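Molybdopterin-guanine dinucleotide biosynthesis protein A (MobA) (Archaeoglobus fulgidus, PDB 3NGW) probably transfers a guanine nucleotide from GTP to molybdopterin, completing the dinucleotide form of the molybdenum cofactor. Local coordinates at residues V5-V10 with F43-E48; G25-E30 with S55-A60; A90-F95 with N178-D183. All blocks are in the same frame, centred on the assembly; numbering follows the deposited sequence.

Interaction 1 of 3, residues V5-V10 with F43-E48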
loop_
_atom_site.group_PDB
_atom_site.type_symbol
_atom_site.label_atom_id
_atom_site.label_comp_id
_atom_site.label_asym_id
_atom_site.label_seq_id
_atom_site.Cartn_x
_atom_site.Cartn_y
_atom_site.Cartn_z
ATOM N N VAL A 5 -2.769 1.438 4.492
ATOM C CA VAL A 5 -1.331 1.210 4.400
ATOM C C VAL A 5 -1.003 -0.246 4.735
ATOM O O VAL A 5 -1.312 -0.726 5.826
ATOM C CB VAL A 5 -0.566 2.157 5.355
ATOM C CG1 VAL A 5 0.946 2.030 5.138
ATOM C CG2 VAL A 5 -1.011 3.606 5.108
ATOM N N LEU A 6 -0.403 -0.951 3.780
ATOM C CA LEU A 6 -0.046 -2.353 3.968
ATOM C C LEU A 6 1.307 -2.436 4.680
ATOM O O LEU A 6 2.339 -2.130 4.083
ATOM C CB LEU A 6 0.020 -3.063 2.608
ATOM C CG LEU A 6 -1.215 -2.985 1.706
ATOM C CD1 LEU A 6 -0.929 -3.689 0.392
ATOM C CD2 LEU A 6 -2.416 -3.617 2.386
ATOM N N VAL A 7 1.299 -2.852 5.948
ATOM C CA VAL A 7 2.530 -2.940 6.738
ATOM C C VAL A 7 2.858 -4.344 7.240
ATOM O O VAL A 7 3.702 -4.510 8.121
ATOM C CB VAL A 7 2.471 -1.996 7.976
ATOM C CG1 VAL A 7 2.017 -0.606 7.553
ATOM C CG2 VAL A 7 1.543 -2.568 9.040
ATOM N N GLY A 8 2.201 -5.350 6.677
ATOM C CA GLY A 8 2.452 -6.714 7.108
ATOM C C GLY A 8 3.630 -7.370 6.420
ATOM O O GLY A 8 3.966 -8.528 6.689
ATOM N N GLY A 9 4.259 -6.624 5.522
ATOM C CA GLY A 9 5.397 -7.151 4.803
ATOM C C GLY A 9 6.517 -7.587 5.727
ATOM O O GLY A 9 6.940 -6.844 6.613
ATOM N N VAL A 10 6.991 -8.809 5.530
ATOM C CA VAL A 10 8.087 -9.327 6.332
ATOM C C VAL A 10 9.365 -9.167 5.506
ATOM O O VAL A 10 9.521 -9.790 4.455
ATOM C CB VAL A 10 7.863 -10.817 6.697
ATOM C CG1 VAL A 10 7.544 -11.629 5.447
ATOM C CG2 VAL A 10 9.096 -11.368 7.391
ATOM N N PHE A 43 -4.070 0.853 9.092
ATOM C CA PHE A 43 -2.831 0.173 8.784
ATOM C C PHE A 43 -3.142 -1.312 8.831
ATOM O O PHE A 43 -3.521 -1.845 9.877
ATOM C CB PHE A 43 -1.774 0.564 9.806
ATOM C CG PHE A 43 -1.397 2.013 9.740
ATOM C CD1 PHE A 43 -0.359 2.443 8.916
ATOM C CD2 PHE A 43 -2.126 2.961 10.450
ATOM C CE1 PHE A 43 -0.053 3.811 8.799
ATOM C CE2 PHE A 43 -1.837 4.322 10.345
ATOM C CZ PHE A 43 -0.799 4.751 9.516
ATOM N N VAL A 44 -3.006 -1.965 7.680
ATOM C CA VAL A 44 -3.309 -3.382 7.555
ATOM C C VAL A 44 -2.122 -4.287 7.855
ATOM O O VAL A 44 -1.153 -4.342 7.098
ATOM C CB VAL A 44 -3.831 -3.700 6.145
ATOM C CG1 VAL A 44 -4.344 -5.140 6.094
ATOM C CG2 VAL A 44 -4.929 -2.715 5.775
ATOM N N CYS A 45 -2.223 -4.999 8.971
ATOM C CA CYS A 45 -1.180 -5.910 9.427
ATOM C C CYS A 45 -1.373 -7.303 8.856
ATOM O O CYS A 45 -2.462 -7.644 8.390
ATOM C CB CYS A 45 -1.195 -5.982 10.954
ATOM S SG CYS A 45 -1.125 -4.364 11.741
ATOM N N ARG A 46 -0.324 -8.117 8.907
ATOM C CA ARG A 46 -0.399 -9.482 8.386
ATOM C C ARG A 46 -1.281 -10.387 9.235
ATOM O O ARG A 46 -1.831 -11.365 8.732
ATOM C CB ARG A 46 1.000 -10.079 8.274
ATOM C CG ARG A 46 1.773 -10.029 9.552
ATOM C CD ARG A 46 3.102 -10.707 9.404
ATOM N NE ARG A 46 3.900 -10.447 10.588
ATOM C CZ ARG A 46 4.755 -9.437 10.710
ATOM N NH1 ARG A 46 4.942 -8.588 9.705
ATOM N NH2 ARG A 46 5.396 -9.260 11.858
ATOM N N ASP A 47 -1.413 -10.064 10.517
ATOM C CA ASP A 47 -2.254 -10.838 11.429
ATOM C C ASP A 47 -2.519 -10.023 12.681
ATOM O O ASP A 47 -1.871 -9.006 12.914
ATOM C CB ASP A 47 -1.588 -12.167 11.796
ATOM C CG ASP A 47 -0.229 -11.983 12.426
ATOM O OD1 ASP A 47 0.536 -12.965 12.479
ATOM O OD2 ASP A 47 0.074 -10.865 12.876
ATOM N N GLU A 48 -3.481 -10.471 13.479
ATOM C CA GLU A 48 -3.868 -9.778 14.701
ATOM C C GLU A 48 -2.703 -9.632 15.673
ATOM O O GLU A 48 -2.639 -8.681 16.451
ATOM C CB GLU A 48 -5.033 -10.526 15.354
ATOM C CG GLU A 48 -5.522 -9.933 16.660
ATOM C CD GLU A 48 -6.863 -10.511 17.098
ATOM O OE1 GLU A 48 -7.047 -11.746 17.021
ATOM O OE2 GLU A 48 -7.736 -9.730 17.533
HETATM O O HOH W 1 0.176 -5.970 4.557
#
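V5 and F43 stand side by side on one face of the parallel pair formed by strands 2-6 and 40-44, while L6 and V44 do the same on the other. F43 CG is anti to its own carbonyl carbon (chi1 -65°), which brings ring atom CD1 to 3.6 Å from V5 CB, and V7 CG1 reaches the ring edge at 4.1 Å from CD1. V32 of helix 28-36 covers both V5 and F43. On the opposite face L6 CD2 lies 4.0 Å from V44 CB.

The ladder is closed by V44 N to V5 O (2.8 Å) and V7 N to V44 O (3.1 Å). V44 O also accepts from a water that takes the G8 N-H.

Beyond the strands the chains stay close because G8 lacks a side chain: a beta carbon built there would clash with R46 N. R46 CG sits between its backbone N and carbonyl carbon (chi1 55°), and the chain then runs extended to NE. R46 NH1 donates to G8 O at 3.2 Å, from above the carbonyl plane although the oxygen lies in the guanidinium plane, while NH2 forms a salt bridge with E17.

The bond to G8 O, off the oxygen's lone pairs, is probably more electrostatic than directional, E17 being the charged mate; it joins the strand end to a glycine-rich turn that probably corresponds to the nucleotide-binding loop of MobA-like transferases.

Interaction 2 of 3, residues G25-E30 with S55-A60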
loop_
_atom_site.group_PDB
_atom_site.type_symbol
_atom_site.label_atom_id
_atom_site.label_comp_id
_atom_site.label_asym_id
_atom_site.label_seq_id
_atom_site.Cartn_x
_atom_site.Cartn_y
_atom_site.Cartn_z
ATOM N N GLY A 25 17.340 7.526 10.603
ATOM C CA GLY A 25 17.138 7.543 12.041
ATOM C C GLY A 25 15.719 7.346 12.539
ATOM O O GLY A 25 15.450 7.519 13.731
ATOM N N LYS A 26 14.810 6.982 11.643
ATOM C CA LYS A 26 13.415 6.770 12.025
ATOM C C LYS A 26 12.903 5.470 11.408
ATOM O O LYS A 26 13.193 5.172 10.257
ATOM C CB LYS A 26 12.566 7.949 11.541
ATOM C CG LYS A 26 11.110 7.910 11.979
ATOM C CD LYS A 26 10.271 8.825 11.094
ATOM C CE LYS A 26 10.772 10.258 11.127
ATOM N NZ LYS A 26 10.113 11.105 10.096
ATOM N N LYS A 27 12.152 4.697 12.182
ATOM C CA LYS A 27 11.609 3.433 11.700
ATOM C C LYS A 27 10.640 3.650 10.540
ATOM O O LYS A 27 10.009 4.700 10.445
ATOM C CB LYS A 27 10.890 2.711 12.836
ATOM C CG LYS A 27 11.793 2.280 13.971
ATOM C CD LYS A 27 11.017 1.450 14.987
ATOM C CE LYS A 27 11.919 0.982 16.119
ATOM N NZ LYS A 27 11.203 0.115 17.101
ATOM N N LEU A 28 10.512 2.663 9.660
ATOM C CA LEU A 28 9.598 2.815 8.539
ATOM C C LEU A 28 8.160 2.967 8.984
ATOM O O LEU A 28 7.405 3.716 8.375
ATOM C CB LEU A 28 9.714 1.639 7.577
ATOM C CG LEU A 28 10.809 1.785 6.527
ATOM C CD1 LEU A 28 10.769 0.574 5.616
ATOM C CD2 LEU A 28 10.619 3.068 5.725
ATOM N N ILE A 29 7.768 2.257 10.034
ATOM C CA ILE A 29 6.394 2.379 10.500
ATOM C C ILE A 29 6.094 3.810 10.953
ATOM O O ILE A 29 4.986 4.304 10.754
ATOM C CB ILE A 29 6.082 1.405 11.652
ATOM C CG1 ILE A 29 4.619 1.549 12.053
ATOM C CG2 ILE A 29 7.013 1.656 12.827
ATOM C CD1 ILE A 29 3.624 1.215 10.924
ATOM N N GLU A 30 7.077 4.487 11.540
ATOM C CA GLU A 30 6.859 5.857 11.991
ATOM C C GLU A 30 6.813 6.799 10.793
ATOM O O GLU A 30 6.178 7.851 10.844
ATOM C CB GLU A 30 7.946 6.263 12.988
ATOM C CG GLU A 30 8.117 5.207 14.068
ATOM C CD GLU A 30 9.027 5.614 15.213
ATOM O OE1 GLU A 30 9.979 6.400 14.991
ATOM O OE2 GLU A 30 8.791 5.109 16.336
ATOM N N SER A 55 -0.265 -1.679 17.830
ATOM C CA SER A 55 -1.224 -0.841 18.565
ATOM C C SER A 55 -0.789 -0.508 19.987
ATOM O O SER A 55 -1.210 0.505 20.552
ATOM C CB SER A 55 -2.606 -1.496 18.617
ATOM O OG SER A 55 -2.587 -2.607 19.493
ATOM N N SER A 56 0.036 -1.357 20.581
ATOM C CA SER A 56 0.493 -1.068 21.930
ATOM C C SER A 56 1.657 -0.084 21.839
ATOM O O SER A 56 2.121 0.438 22.847
ATOM C CB SER A 56 0.914 -2.353 22.660
ATOM O OG SER A 56 1.961 -3.024 21.980
ATOM N N ARG A 57 2.115 0.187 20.621
ATOM C CA ARG A 57 3.208 1.128 20.420
ATOM C C ARG A 57 2.709 2.475 19.919
ATOM O O ARG A 57 3.207 3.520 20.327
ATOM C CB ARG A 57 4.228 0.567 19.419
ATOM C CG ARG A 57 5.313 -0.300 20.041
ATOM C CD ARG A 57 6.053 -1.143 19.005
ATOM N NE ARG A 57 6.771 -0.340 18.022
ATOM C CZ ARG A 57 7.382 -0.837 16.949
ATOM N NH1 ARG A 57 7.361 -2.144 16.718
ATOM N NH2 ARG A 57 8.010 -0.027 16.102
ATOM N N TYR A 58 1.714 2.446 19.045
ATOM C CA TYR A 58 1.186 3.664 18.450
ATOM C C TYR A 58 -0.334 3.719 18.491
ATOM O O TYR A 58 -1.004 2.699 18.357
ATOM C CB TYR A 58 1.637 3.740 16.995
ATOM C CG TYR A 58 3.108 3.470 16.800
ATOM C CD1 TYR A 58 4.056 4.388 17.214
ATOM C CD2 TYR A 58 3.553 2.297 16.203
ATOM C CE1 TYR A 58 5.410 4.146 17.038
ATOM C CE2 TYR A 58 4.916 2.043 16.021
ATOM C CZ TYR A 58 5.834 2.968 16.439
ATOM O OH TYR A 58 7.181 2.747 16.284
ATOM N N GLU A 59 -0.863 4.923 18.670
ATOM C CA GLU A 59 -2.294 5.151 18.702
ATOM C C GLU A 59 -2.747 5.363 17.258
ATOM O O GLU A 59 -2.711 6.489 16.750
ATOM C CB GLU A 59 -2.589 6.410 19.504
ATOM C CG GLU A 59 -4.026 6.586 19.923
ATOM C CD GLU A 59 -4.287 5.993 21.292
ATOM O OE1 GLU A 59 -4.227 4.747 21.414
ATOM O OE2 GLU A 59 -4.540 6.773 22.246
ATOM N N ALA A 60 -3.146 4.282 16.591
ATOM C CA ALA A 60 -3.612 4.338 15.205
ATOM C C ALA A 60 -4.535 3.152 15.000
ATOM O O ALA A 60 -4.615 2.283 15.855
ATOM C CB ALA A 60 -2.429 4.267 14.236
#
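Y58 and E30 meet at about a right angle, the ring and carboxylate planes turned 80° apart. Y58 OH donates to E30 OE2 over 2.9 Å, meeting that oxygen on its anti side, and OE2 in turn lies near the plane of the ring, at its edge. I29 crosses the same ring obliquely: CG2 is 3.8 Å from Y58 CE2 and 3.6 Å from Y58 OH, so the hydroxyl has an apolar neighbour as well as a polar one.

R57 comes over the ring from its own segment. Its CB stands above one face, offset toward the rim, and the bend at chi3 (63°) brings R57 NH2 to donate to Y58 OH at 2.9 Å, the oxygen lying 18° out of the guanidinium plane.

K27, extended beyond CG, crosses R57 at about a right angle and sets NZ over a guanidinium face, 3.3 Å from R57 NH2. These two donors do not bond each other; E20 bridges them, one carboxylate oxygen pairing with K27 NZ and the other with R57 NH1.

The contact joins the start of helix 28-36 to the loop between helix 48-55 and strand 62-63. E20, pairing with both, probably offsets the K27-R57 repulsion; E30 OE2, 5.2 Å from R57 NH2, adds at most a weaker pull. A hydroxyl gripped by two hydrogen bonds, one given and one taken, probably limits how the tyrosine can turn.

Interaction 3 of 3, residues A90-F95 with N178-D183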
loop_
_atom_site.group_PDB
_atom_site.type_symbol
_atom_site.label_atom_id
_atom_site.label_comp_id
_atom_site.label_asym_id
_atom_site.label_seq_id
_atom_site.Cartn_x
_atom_site.Cartn_y
_atom_site.Cartn_z
ATOM N N ALA A 90 1.829 0.669 0.116
ATOM C CA ALA A 90 2.606 -0.271 0.894
ATOM C C ALA A 90 3.668 0.488 1.675
ATOM O O ALA A 90 4.151 1.535 1.238
ATOM C CB ALA A 90 3.239 -1.291 -0.017
ATOM N N ILE A 91 4.010 -0.040 2.842
ATOM C CA ILE A 91 5.023 0.555 3.689
ATOM C C ILE A 91 6.364 0.521 2.964
ATOM O O ILE A 91 7.263 1.289 3.288
ATOM C CB ILE A 91 5.156 -0.229 5.005
ATOM C CG1 ILE A 91 6.047 0.530 5.980
ATOM C CG2 ILE A 91 5.753 -1.601 4.728
ATOM C CD1 ILE A 91 6.017 -0.024 7.397
ATOM N N ASP A 92 6.484 -0.375 1.985
ATOM C CA ASP A 92 7.710 -0.526 1.210
ATOM C C ASP A 92 8.056 0.744 0.441
ATOM O O ASP A 92 9.191 0.919 -0.000
ATOM C CB ASP A 92 7.584 -1.689 0.220
ATOM C CG ASP A 92 7.177 -2.992 0.889
ATOM O OD1 ASP A 92 6.071 -3.052 1.475
ATOM O OD2 ASP A 92 7.959 -3.964 0.825
HETATM N N MSE A 93 7.074 1.620 0.269
HETATM C CA MSE A 93 7.277 2.885 -0.431
HETATM C C MSE A 93 7.126 4.015 0.598
HETATM O O MSE A 93 6.029 4.530 0.808
HETATM C CB MSE A 93 6.236 3.024 -1.551
HETATM C CG MSE A 93 6.461 2.069 -2.716
HETATM SE SE MSE A 93 5.016 1.978 -4.014
HETATM C CE MSE A 93 4.162 0.343 -3.409
ATOM N N PRO A 94 8.228 4.407 1.255
ATOM C CA PRO A 94 8.206 5.466 2.268
ATOM C C PRO A 94 8.212 6.900 1.749
ATOM O O PRO A 94 8.010 7.831 2.525
ATOM C CB PRO A 94 9.454 5.174 3.076
ATOM C CG PRO A 94 10.408 4.803 1.996
ATOM C CD PRO A 94 9.579 3.828 1.162
ATOM N N PHE A 95 8.448 7.081 0.452
ATOM C CA PHE A 95 8.496 8.421 -0.122
ATOM C C PHE A 95 7.258 8.813 -0.903
ATOM O O PHE A 95 7.286 9.793 -1.643
ATOM C CB PHE A 95 9.717 8.554 -1.029
ATOM C CG PHE A 95 11.001 8.214 -0.351
ATOM C CD1 PHE A 95 11.351 8.835 0.845
ATOM C CD2 PHE A 95 11.853 7.257 -0.889
ATOM C CE1 PHE A 95 12.537 8.517 1.495
ATOM C CE2 PHE A 95 13.041 6.930 -0.252
ATOM C CZ PHE A 95 13.382 7.559 0.947
ATOM N N ASN A 178 10.610 1.456 -4.110
ATOM C CA ASN A 178 10.365 0.405 -3.136
ATOM C C ASN A 178 11.636 0.007 -2.408
ATOM O O ASN A 178 12.730 0.097 -2.960
ATOM C CB ASN A 178 9.783 -0.830 -3.837
ATOM C CG ASN A 178 8.282 -0.724 -4.075
ATOM O OD1 ASN A 178 7.480 -1.175 -3.257
ATOM N ND2 ASN A 178 7.900 -0.121 -5.192
ATOM N N ILE A 179 11.483 -0.428 -1.163
ATOM C CA ILE A 179 12.613 -0.894 -0.374
ATOM C C ILE A 179 12.438 -2.380 -0.094
ATOM O O ILE A 179 11.617 -2.762 0.740
ATOM C CB ILE A 179 12.709 -0.195 0.982
ATOM C CG1 ILE A 179 12.928 1.304 0.790
ATOM C CG2 ILE A 179 13.841 -0.813 1.795
ATOM C CD1 ILE A 179 13.101 2.060 2.097
ATOM N N ASN A 180 13.206 -3.220 -0.783
ATOM C CA ASN A 180 13.104 -4.666 -0.579
ATOM C C ASN A 180 14.445 -5.357 -0.343
ATOM O O ASN A 180 14.505 -6.372 0.348
ATOM C CB ASN A 180 12.429 -5.333 -1.784
ATOM C CG ASN A 180 11.036 -4.789 -2.059
ATOM O OD1 ASN A 180 10.875 -3.639 -2.472
ATOM N ND2 ASN A 180 10.018 -5.616 -1.828
ATOM N N THR A 181 15.515 -4.813 -0.918
ATOM C CA THR A 181 16.837 -5.420 -0.799
ATOM C C THR A 181 17.953 -4.491 -0.309
ATOM O O THR A 181 17.797 -3.281 -0.280
ATOM C CB THR A 181 17.270 -5.990 -2.147
ATOM O OG1 THR A 181 17.165 -4.969 -3.143
ATOM C CG2 THR A 181 16.402 -7.146 -2.535
ATOM N N PRO A 182 19.109 -5.061 0.068
ATOM C CA PRO A 182 20.242 -4.264 0.556
ATOM C C PRO A 182 20.568 -3.023 -0.271
ATOM O O PRO A 182 20.833 -1.961 0.291
ATOM C CB PRO A 182 21.384 -5.271 0.572
ATOM C CG PRO A 182 20.669 -6.546 0.970
ATOM C CD PRO A 182 19.439 -6.499 0.077
ATOM N N ASP A 183 20.563 -3.145 -1.596
ATOM C CA ASP A 183 20.853 -1.988 -2.434
ATOM C C ASP A 183 19.800 -0.865 -2.287
ATOM O O ASP A 183 20.094 0.301 -2.548
ATOM C CB ASP A 183 20.997 -2.400 -3.907
ATOM C CG ASP A 183 19.840 -3.246 -4.404
ATOM O OD1 ASP A 183 19.350 -2.977 -5.511
ATOM O OD2 ASP A 183 19.430 -4.189 -3.706
#
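D92 O accepts the backbone N-H of I179 at 2.9 Å, with the donor tilted 20° from the carbonyl plane, and N178 CA directs a C-H toward the same oxygen from 3.4 Å. The acceptor is presented by a type I turn, A90 to M93, closed by M93 N to A90 O at 3.1 Å.

N178 lies alongside M93, here a selenomethionine. With N178 CG anti to the carbonyl carbon (chi1 -82°), OD1 comes to 3.4 Å from M93 CG and 3.5 Å from D92 CB, while ND2 is 3.8 Å from M93 SE. Replacing N178 by alanine would probably open a gap beside the selenomethionine chain and leave it freer to turn. P94 CG and I179 CD1 pack at 3.8 Å, crossing obliquely, and L28 and L23 also touch P94.

D92 OD2 is 3.7 Å from N180 ND2, too far to bond; its salt bridge is to K18. D184 OD2 accepts the backbone N-H of N180; this calcium ligand, seen in a crystal structure of the protein, has no ion bound in this chain. One backbone bond, the N178 amide along M93 and an apolar pair thus join the turn after strand 86-90 to the lead-in of helix 182-194.

In the fold
Interactions 1 and 2 interleave along the chain, centres 13 Å apart; F43 CE2 meets A60 CB at 3.9 Å, and V7 CG1 meets I29 CD1 at 4.2 Å. Interaction 3 joins interaction 1 through the central sheet, where L6 O and I91 N, 2.9 Å apart, probably hydrogen-bond. It touches interaction 2 through L28 CD2 and P94 CB, 3.6 Å apart, so helix 28-36, whose first turn belongs to interaction 2, also packs against interactions 1 and 3. Interaction 3 comes near a metal, the N180 side chain being about 5 Å from a bound calcium ion. The C-terminal ends of strands 2-6 and 86-90 lead into loops that, as in GT-A relatives, probably border the nucleotide site.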